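Conserved hypothetical exported protein (Bacteroides fragilis, PDB 4JJA) is of unknown function but belongs to the NamZ (DUF1343) family and may act as a peptidoglycan beta-N-acetylmuramidase. Local coordinates at residues A[220-234]-A[244-256]. Residues are numbered along the deposited sequence; the frame is centred on the assembly and turned at random.
With GOL (glycerol), chain C.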
ATOM      1  N   ASN A 220      -7.191   6.386   8.021  1.00  9.35           N
ATOM      2  CA  ASN A 220      -7.384   7.574   7.176  1.00  9.59           C
ATOM      3  C   ASN A 220      -7.543   7.251   5.690  1.00  9.17           C
ATOM      4  O   ASN A 220      -7.513   8.146   4.872  1.00 10.26           O
ATOM      5  CB  ASN A 220      -6.310   8.657   7.454  1.00 11.20           C
ATOM      6  CG  ASN A 220      -6.534   9.285   8.795  1.00 11.63           C
ATOM      7  OD1 ASN A 220      -7.490  10.008   8.976  1.00 13.38           O
ATOM      8  ND2 ASN A 220      -5.712   8.934   9.768  1.00 13.69           N
ATOM      9  N   LEU A 221      -7.789   5.984   5.375  1.00  9.81           N
ATOM     10  CA  LEU A 221      -8.261   5.562   4.046  1.00  9.97           C
ATOM     11  C   LEU A 221      -9.633   4.942   4.217  1.00 11.23           C
ATOM     12  O   LEU A 221      -9.826   3.722   4.086  1.00 11.86           O
ATOM     13  CB  LEU A 221      -7.260   4.588   3.384  1.00  9.94           C
ATOM     14  CG  LEU A 221      -5.918   5.200   3.009  1.00 10.97           C
ATOM     15  CD1 LEU A 221      -4.971   4.105   2.515  1.00 11.05           C
ATOM     16  CD2 LEU A 221      -6.104   6.283   1.940  1.00 11.74           C
ATOM     17  N   PRO A 222     -10.628   5.783   4.554  1.00 11.54           N
ATOM     18  CA  PRO A 222     -11.869   5.220   5.058  1.00 12.91           C
ATOM     19  C   PRO A 222     -12.777   4.740   3.971  1.00 12.69           C
ATOM     20  O   PRO A 222     -13.734   4.013   4.311  1.00 16.85           O
ATOM     21  CB  PRO A 222     -12.512   6.393   5.786  1.00 13.24           C
ATOM     22  CG  PRO A 222     -11.990   7.575   5.055  1.00 12.82           C
ATOM     23  CD  PRO A 222     -10.553   7.235   4.792  1.00 11.90           C
ATOM     24  N   ASN A 223     -12.589   5.198   2.742  1.00 12.40           N
ATOM     25  CA  ASN A 223     -13.483   4.914   1.637  1.00 12.07           C
ATOM     26  C   ASN A 223     -12.704   4.749   0.316  1.00 11.11           C
ATOM     27  O   ASN A 223     -11.483   4.952   0.265  1.00 10.88           O
ATOM     28  CB  ASN A 223     -14.613   5.958   1.533  1.00 13.52           C
ATOM     29  CG  ASN A 223     -14.096   7.351   1.230  1.00 12.81           C
ATOM     30  OD1 ASN A 223     -12.977   7.504   0.808  1.00 15.53           O
ATOM     31  ND2 ASN A 223     -14.894   8.346   1.466  1.00 14.72           N
HETATM   32  N   MSE A 224     -13.422   4.382  -0.743  1.00 10.58           N
HETATM   33  CA  MSE A 224     -12.776   4.161  -1.991  1.00 10.67           C
HETATM   34  C   MSE A 224     -12.312   5.460  -2.657  1.00 10.38           C
HETATM   35  O   MSE A 224     -11.306   5.456  -3.369  1.00 10.66           O
HETATM   36  CB  MSE A 224     -13.612   3.317  -2.940  1.00 10.28           C
HETATM   37  CG  MSE A 224     -13.829   1.881  -2.423  1.00 12.04           C
HETATM   38 SE   MSE A 224     -12.182   0.968  -2.056  0.75  9.36          SE
HETATM   39  CE  MSE A 224     -11.451   0.980  -3.835  1.00 13.98           C
ATOM     40  N   LYS A 225     -12.980   6.558  -2.404  1.00 11.72           N
ATOM     41  CA  LYS A 225     -12.573   7.825  -2.930  1.00 11.65           C
ATOM     42  C   LYS A 225     -11.152   8.167  -2.451  1.00  9.17           C
ATOM     43  O   LYS A 225     -10.285   8.576  -3.234  1.00  9.70           O
ATOM     44  CB  LYS A 225     -13.543   8.945  -2.528  1.00 13.41           C
ATOM     45  CG  LYS A 225     -13.517  10.142  -3.419  1.00 15.60           C
ATOM     46  CD  LYS A 225     -14.271   9.874  -4.740  1.00 17.81           C
ATOM     47  CE  LYS A 225     -15.779   9.835  -4.596  1.00 20.12           C
ATOM     48  NZ  LYS A 225     -16.300   9.309  -5.873  1.00 19.44           N
ATOM     49  N   ALA A 226     -10.926   7.975  -1.155  1.00  9.63           N
ATOM     50  CA  ALA A 226      -9.617   8.244  -0.562  1.00  8.66           C
ATOM     51  C   ALA A 226      -8.587   7.320  -1.211  1.00  8.88           C
ATOM     52  O   ALA A 226      -7.486   7.727  -1.517  1.00  8.75           O
ATOM     53  CB  ALA A 226      -9.682   7.999   0.943  1.00  9.52           C
ATOM     54  N   ILE A 227      -8.923   6.044  -1.394  1.00  7.95           N
ATOM     55  CA  ILE A 227      -7.990   5.039  -1.969  1.00  7.77           C
ATOM     56  C   ILE A 227      -7.647   5.408  -3.398  1.00  8.08           C
ATOM     57  O   ILE A 227      -6.516   5.229  -3.829  1.00  8.00           O
ATOM     58  CB  ILE A 227      -8.561   3.617  -1.798  1.00  8.83           C
ATOM     59  CG1 ILE A 227      -8.497   3.265  -0.302  1.00 10.79           C
ATOM     60  CG2 ILE A 227      -7.793   2.585  -2.679  1.00 11.43           C
ATOM     61  CD1 ILE A 227      -9.212   2.050   0.102  1.00 13.81           C
ATOM     62  N   TYR A 228      -8.622   5.868  -4.166  1.00  8.13           N
ATOM     63  CA  TYR A 228      -8.344   6.253  -5.529  1.00  8.11           C
ATOM     64  C   TYR A 228      -7.565   7.548  -5.673  1.00  7.08           C
ATOM     65  O   TYR A 228      -6.789   7.717  -6.607  1.00  8.36           O
ATOM     66  CB  TYR A 228      -9.624   6.320  -6.360  1.00  9.35           C
ATOM     67  CG  TYR A 228     -10.355   4.994  -6.505  1.00  8.54           C
ATOM     68  CD1 TYR A 228      -9.668   3.810  -6.820  1.00  8.99           C
ATOM     69  CD2 TYR A 228     -11.722   4.922  -6.447  1.00  8.81           C
ATOM     70  CE1 TYR A 228     -10.313   2.604  -7.004  1.00  8.63           C
ATOM     71  CE2 TYR A 228     -12.402   3.716  -6.639  1.00  8.88           C
ATOM     72  CZ  TYR A 228     -11.726   2.553  -6.915  1.00  9.38           C
ATOM     73  OH  TYR A 228     -12.397   1.376  -7.109  1.00 10.29           O
ATOM     74  N   LEU A 229      -7.797   8.487  -4.762  1.00  7.69           N
ATOM     75  CA  LEU A 229      -7.061   9.752  -4.733  1.00  7.67           C
ATOM     76  C   LEU A 229      -5.677   9.672  -4.101  1.00  7.81           C
ATOM     77  O   LEU A 229      -4.821  10.495  -4.376  1.00  7.98           O
ATOM     78  CB  LEU A 229      -7.909  10.832  -4.022  1.00  7.78           C
ATOM     79  CG  LEU A 229      -9.054  11.415  -4.851  1.00  8.88           C
ATOM     80  CD1 LEU A 229      -9.973  12.238  -3.950  1.00 10.56           C
ATOM     81  CD2 LEU A 229      -8.506  12.244  -5.992  1.00 11.16           C
ATOM     82  N   TYR A 230      -5.450   8.643  -3.273  1.00  7.71           N
ATOM     83  CA  TYR A 230      -4.238   8.467  -2.530  1.00  7.20           C
ATOM     84  C   TYR A 230      -2.962   8.631  -3.380  1.00  8.28           C
ATOM     85  O   TYR A 230      -2.023   9.327  -2.918  1.00  7.83           O
ATOM     86  CB  TYR A 230      -4.321   7.140  -1.751  1.00  8.72           C
ATOM     87  CG  TYR A 230      -3.181   6.788  -0.860  1.00  7.76           C
ATOM     88  CD1 TYR A 230      -2.898   7.492   0.293  1.00  9.33           C
ATOM     89  CD2 TYR A 230      -2.444   5.655  -1.097  1.00  9.38           C
ATOM     90  CE1 TYR A 230      -1.841   7.144   1.119  1.00  9.23           C
ATOM     91  CE2 TYR A 230      -1.393   5.285  -0.282  1.00  9.90           C
ATOM     92  CZ  TYR A 230      -1.065   6.041   0.805  1.00  8.75           C
ATOM     93  OH  TYR A 230      -0.000   5.653   1.601  1.00 10.86           O
ATOM     94  N   PRO A 231      -2.893   8.033  -4.576  1.00  8.19           N
ATOM     95  CA  PRO A 231      -1.654   8.213  -5.329  1.00  9.04           C
ATOM     96  C   PRO A 231      -1.273   9.649  -5.621  1.00  9.75           C
ATOM     97  O   PRO A 231      -0.087   9.978  -5.681  1.00 11.40           O
ATOM     98  CB  PRO A 231      -1.930   7.457  -6.650  1.00 10.09           C
ATOM     99  CG  PRO A 231      -2.987   6.487  -6.289  1.00  9.64           C
ATOM    100  CD  PRO A 231      -3.850   7.117  -5.244  1.00  8.77           C
ATOM    101  N   SER A 232      -2.282  10.483  -5.833  1.00  8.93           N
ATOM    102  CA  SER A 232      -2.083  11.907  -6.147  1.00  9.77           C
ATOM    103  C   SER A 232      -1.935  12.731  -4.865  1.00  9.66           C
ATOM    104  O   SER A 232      -1.026  13.534  -4.724  1.00 14.53           O
ATOM    105  CB  SER A 232      -3.263  12.445  -6.975  1.00  9.92           C
ATOM    106  OG  SER A 232      -3.387  11.759  -8.206  1.00 10.59           O
ATOM    107  N   ILE A 233      -2.786  12.494  -3.914  1.00  7.64           N
ATOM    108  CA  ILE A 233      -2.878  13.346  -2.727  1.00  8.22           C
ATOM    109  C   ILE A 233      -1.823  13.038  -1.672  1.00  7.30           C
ATOM    110  O   ILE A 233      -1.381  13.938  -0.994  1.00  8.10           O
ATOM    111  CB  ILE A 233      -4.333  13.299  -2.154  1.00  8.75           C
ATOM    112  CG1 ILE A 233      -5.278  13.895  -3.179  1.00  9.75           C
ATOM    113  CG2 ILE A 233      -4.481  14.029  -0.803  1.00 10.35           C
ATOM    114  CD1 ILE A 233      -5.114  15.382  -3.447  1.00 11.90           C
ATOM    115  N   CYS A 234      -1.354  11.806  -1.574  1.00  7.42           N
ATOM    116  CA  CYS A 234      -0.327  11.469  -0.597  1.00  8.06           C
ATOM    117  C   CYS A 234       0.987  12.182  -0.906  1.00  7.88           C
ATOM    118  O   CYS A 234       1.792  12.351  -0.020  1.00  8.33           O
ATOM    119  CB  CYS A 234      -0.096   9.938  -0.513  1.00  8.73           C
ATOM    120  SG  CYS A 234       0.742   9.418   0.995  1.00 11.36           S
ATOM    121  N   GLY A 244      -6.187  16.521   4.879  1.00  8.61           N
ATOM    122  CA  GLY A 244      -7.443  16.194   5.549  1.00  9.25           C
ATOM    123  C   GLY A 244      -7.376  15.230   6.701  1.00  9.32           C
ATOM    124  O   GLY A 244      -8.434  14.850   7.223  1.00  9.98           O
ATOM    125  N   ARG A 245      -6.191  14.801   7.108  1.00  8.89           N
ATOM    126  CA  ARG A 245      -6.139  14.063   8.398  1.00  9.65           C
ATOM    127  C   ARG A 245      -6.697  14.995   9.477  1.00  9.64           C
ATOM    128  O   ARG A 245      -6.335  16.153   9.537  1.00 10.32           O
ATOM    129  CB  ARG A 245      -4.760  13.615   8.751  1.00  9.99           C
ATOM    130  CG  ARG A 245      -4.180  12.537   7.851  1.00 12.74           C
ATOM    131  CD  ARG A 245      -2.745  12.244   8.358  1.00 15.82           C
ATOM    132  NE  ARG A 245      -1.948  11.469   7.410  1.00 19.58           N
ATOM    133  CZ  ARG A 245      -1.921  10.162   7.334  1.00 18.90           C
ATOM    134  NH1 ARG A 245      -2.554   9.430   8.235  1.00 20.10           N
ATOM    135  NH2 ARG A 245      -1.167   9.564   6.412  1.00 17.48           N
ATOM    136  N   GLY A 246      -7.550  14.458  10.335  1.00  8.97           N
ATOM    137  CA  GLY A 246      -8.243  15.254  11.347  1.00  8.76           C
ATOM    138  C   GLY A 246      -9.597  15.802  10.901  1.00  9.32           C
ATOM    139  O   GLY A 246     -10.193  16.557  11.651  1.00 10.06           O
ATOM    140  N   THR A 247     -10.068  15.371   9.712  1.00  8.74           N
ATOM    141  CA  THR A 247     -11.323  15.805   9.181  1.00  8.71           C
ATOM    142  C   THR A 247     -12.157  14.561   8.810  1.00  9.27           C
ATOM    143  O   THR A 247     -11.672  13.437   8.828  1.00  9.67           O
ATOM    144  CB  THR A 247     -11.187  16.726   7.933  1.00 10.35           C
ATOM    145  OG1 THR A 247     -10.881  15.936   6.778  1.00  9.61           O
ATOM    146  CG2 THR A 247     -10.186  17.859   8.173  1.00 11.42           C
ATOM    147  N   THR A 248     -13.391  14.811   8.344  1.00  8.98           N
ATOM    148  CA  THR A 248     -14.213  13.760   7.787  1.00  9.91           C
ATOM    149  C   THR A 248     -13.801  13.300   6.395  1.00  9.28           C
ATOM    150  O   THR A 248     -14.388  12.354   5.873  1.00 10.39           O
ATOM    151  CB  THR A 248     -15.675  14.139   7.770  1.00 10.97           C
ATOM    152  OG1 THR A 248     -15.875  15.234   6.872  1.00 12.29           O
ATOM    153  CG2 THR A 248     -16.225  14.457   9.189  1.00 12.62           C
ATOM    154  N   LEU A 249     -12.841  13.960   5.762  1.00  8.65           N
ATOM    155  CA  LEU A 249     -12.493  13.738   4.373  1.00  9.00           C
ATOM    156  C   LEU A 249     -10.987  13.528   4.145  1.00  8.54           C
ATOM    157  O   LEU A 249     -10.386  14.130   3.258  1.00  8.77           O
ATOM    158  CB  LEU A 249     -13.028  14.903   3.512  1.00  8.92           C
ATOM    159  CG  LEU A 249     -14.521  15.082   3.440  1.00 10.90           C
ATOM    160  CD1 LEU A 249     -14.865  16.380   2.685  1.00 12.59           C
ATOM    161  CD2 LEU A 249     -15.214  13.881   2.833  1.00 13.63           C
ATOM    162  N   PRO A 250     -10.367  12.636   4.929  1.00  8.67           N
ATOM    163  CA  PRO A 250      -8.927  12.424   4.715  1.00  9.32           C
ATOM    164  C   PRO A 250      -8.638  11.891   3.333  1.00  8.66           C
ATOM    165  O   PRO A 250      -9.336  11.051   2.803  1.00  9.18           O
ATOM    166  CB  PRO A 250      -8.547  11.421   5.793  1.00  9.43           C
ATOM    167  CG  PRO A 250      -9.796  10.673   6.042  1.00 10.44           C
ATOM    168  CD  PRO A 250     -10.925  11.701   5.910  1.00  9.66           C
ATOM    169  N   PHE A 251      -7.569  12.425   2.747  1.00  8.73           N
ATOM    170  CA  PHE A 251      -7.131  12.094   1.392  1.00  9.01           C
ATOM    171  C   PHE A 251      -8.100  12.515   0.314  1.00  9.85           C
ATOM    172  O   PHE A 251      -7.904  12.169  -0.849  1.00 11.77           O
ATOM    173  CB  PHE A 251      -6.680  10.640   1.213  1.00 10.58           C
ATOM    174  CG  PHE A 251      -5.398  10.332   1.938  1.00  9.81           C
ATOM    175  CD1 PHE A 251      -4.181  10.648   1.385  1.00  9.48           C
ATOM    176  CD2 PHE A 251      -5.417   9.788   3.184  1.00 10.53           C
ATOM    177  CE1 PHE A 251      -3.024  10.398   2.073  1.00  9.93           C
ATOM    178  CE2 PHE A 251      -4.260   9.537   3.845  1.00 12.26           C
ATOM    179  CZ  PHE A 251      -3.070   9.861   3.322  1.00 10.74           C
ATOM    180  N   GLN A 252      -9.074  13.368   0.655  1.00  8.55           N
ATOM    181  CA  GLN A 252     -10.095  13.791  -0.293  1.00  8.86           C
ATOM    182  C   GLN A 252     -10.215  15.298  -0.403  1.00  8.71           C
ATOM    183  O   GLN A 252     -11.116  15.814  -1.043  1.00  9.94           O
ATOM    184  CB  GLN A 252     -11.446  13.185   0.079  1.00  9.14           C
ATOM    185  CG  GLN A 252     -11.483  11.658   0.047  1.00 10.01           C
ATOM    186  CD  GLN A 252     -12.551  11.106   0.941  1.00  9.26           C
ATOM    187  OE1 GLN A 252     -13.704  11.007   0.505  1.00 11.34           O
ATOM    188  NE2 GLN A 252     -12.225  10.824   2.197  1.00 10.35           N
ATOM    189  N   VAL A 253      -9.303  16.007   0.277  1.00  9.12           N
ATOM    190  CA  VAL A 253      -9.201  17.467   0.296  1.00  9.14           C
ATOM    191  C   VAL A 253      -7.732  17.854   0.335  1.00  8.10           C
ATOM    192  O   VAL A 253      -6.880  17.011   0.686  1.00 10.03           O
ATOM    193  CB  VAL A 253      -9.961  18.073   1.512  1.00  9.68           C
ATOM    194  CG1 VAL A 253     -11.424  17.639   1.604  1.00 11.39           C
ATOM    195  CG2 VAL A 253      -9.202  17.738   2.806  1.00 11.48           C
ATOM    196  N   TYR A 254      -7.443  19.114   0.030  1.00  8.16           N
ATOM    197  CA  TYR A 254      -6.125  19.646   0.364  1.00  8.16           C
ATOM    198  C   TYR A 254      -6.249  21.107   0.717  1.00  8.36           C
ATOM    199  O   TYR A 254      -7.103  21.808   0.200  1.00  9.33           O
ATOM    200  CB  TYR A 254      -5.080  19.407  -0.729  1.00  8.46           C
ATOM    201  CG  TYR A 254      -5.301  20.121  -2.022  1.00  8.41           C
ATOM    202  CD1 TYR A 254      -6.111  19.555  -3.018  1.00 10.25           C
ATOM    203  CD2 TYR A 254      -4.705  21.342  -2.289  1.00 10.19           C
ATOM    204  CE1 TYR A 254      -6.251  20.181  -4.253  1.00 11.15           C
ATOM    205  CE2 TYR A 254      -4.874  21.967  -3.499  1.00 11.99           C
ATOM    206  CZ  TYR A 254      -5.635  21.399  -4.485  1.00 12.21           C
ATOM    207  OH  TYR A 254      -5.808  22.019  -5.708  1.00 13.89           O
ATOM    208  N   GLY A 255      -5.421  21.579   1.637  1.00  8.33           N
ATOM    209  CA  GLY A 255      -5.489  22.979   1.998  1.00  9.19           C
ATOM    210  C   GLY A 255      -4.438  23.342   3.028  1.00  8.80           C
ATOM    211  O   GLY A 255      -3.741  22.497   3.552  1.00  9.07           O
ATOM    212  N   HIS A 256      -4.355  24.638   3.339  1.00  8.77           N
ATOM    213  CA  HIS A 256      -3.309  25.140   4.214  1.00  8.87           C
ATOM    214  C   HIS A 256      -3.756  26.496   4.744  1.00  9.34           C
ATOM    215  O   HIS A 256      -4.472  27.227   4.050  1.00  9.88           O
ATOM    216  CB  HIS A 256      -2.016  25.286   3.380  1.00  8.97           C
ATOM    217  CG  HIS A 256      -0.809  25.670   4.156  1.00  9.39           C
ATOM    218  ND1 HIS A 256      -0.570  26.976   4.531  1.00  9.14           N
ATOM    219  CD2 HIS A 256       0.156  24.909   4.719  1.00 10.97           C
ATOM    220  CE1 HIS A 256       0.519  27.002   5.267  1.00  9.00           C
ATOM    221  NE2 HIS A 256       0.989  25.768   5.400  1.00 10.41           N
TER
HETATM  222  C1  GOL C 401      -2.793   6.143   5.086  1.00 20.55           C
HETATM  223  O1  GOL C 401      -3.854   6.083   6.040  1.00 26.22           O
HETATM  224  C2  GOL C 401      -1.535   5.754   5.826  1.00 22.79           C
HETATM  225  O2  GOL C 401      -1.241   6.722   6.850  1.00 21.96           O
HETATM  226  C3  GOL C 401      -0.373   5.658   4.848  1.00 21.64           C
HETATM  227  O3  GOL C 401      -0.138   6.849   4.053  1.00 17.28           O
HETATM  228  O   HOH W   1      -9.090  12.184   9.697  1.00 11.60           O
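The edge of Y230 points at one face of F251 in an edge-to-face (T-shaped) stack: the ring centroids are 5.0 Å apart, the planes stand at 75°, and Y230 CD1 sits over that face, toward its rim and 3.4 Å from F251 CE1. Y230 reaches this place because its CG lies anti to the backbone N (chi1 -177°), which swings the ring beside F251. Other apolar groups close in on the phenylalanine: L221 CD2, A226 CB, I233 CG2 and C234 CB, while the carbonyl O of N220 meets the ring edge 3.2 Å from F251 CD2. P222 touches P250 through CD, 3.7 Å from P250 CG.

N223 ND2 donates to Q252 OE1 (3.1 Å, N-H...O angle 165°); the acceptor lies close to the amide plane of N223, whereas the donor stands above the carbonyl plane of Q252. Both amides are gripped twice, since N223 OD1 caps the helix at A226 N (2.9 Å) and Q252 NE2 donates back to P250 O, which should fix their rotation. F251 O is buried against L229 CB without a polar partner. A water accepts from G246 N and donates to N220 OD1 and T247 O, bridging the two segments.

Elsewhere, a glycerol, probably from the crystallisation liquor, lies between Y230 and R245: its O3 is hydrogen-bonded to Y230 OH (2.7 Å), and its O2 accepts from R245 NH2, which also forms a salt bridge with E237.

The type II turn L249 to Q252 brings F251 onto helix 224-233 and the loop before it, while I233 also meets Y254 of strand 253-256, an outer strand of a three-stranded antiparallel sheet. Helix 294-300 packs on K225, Y228 and L229, and helix 305-314 touches I233.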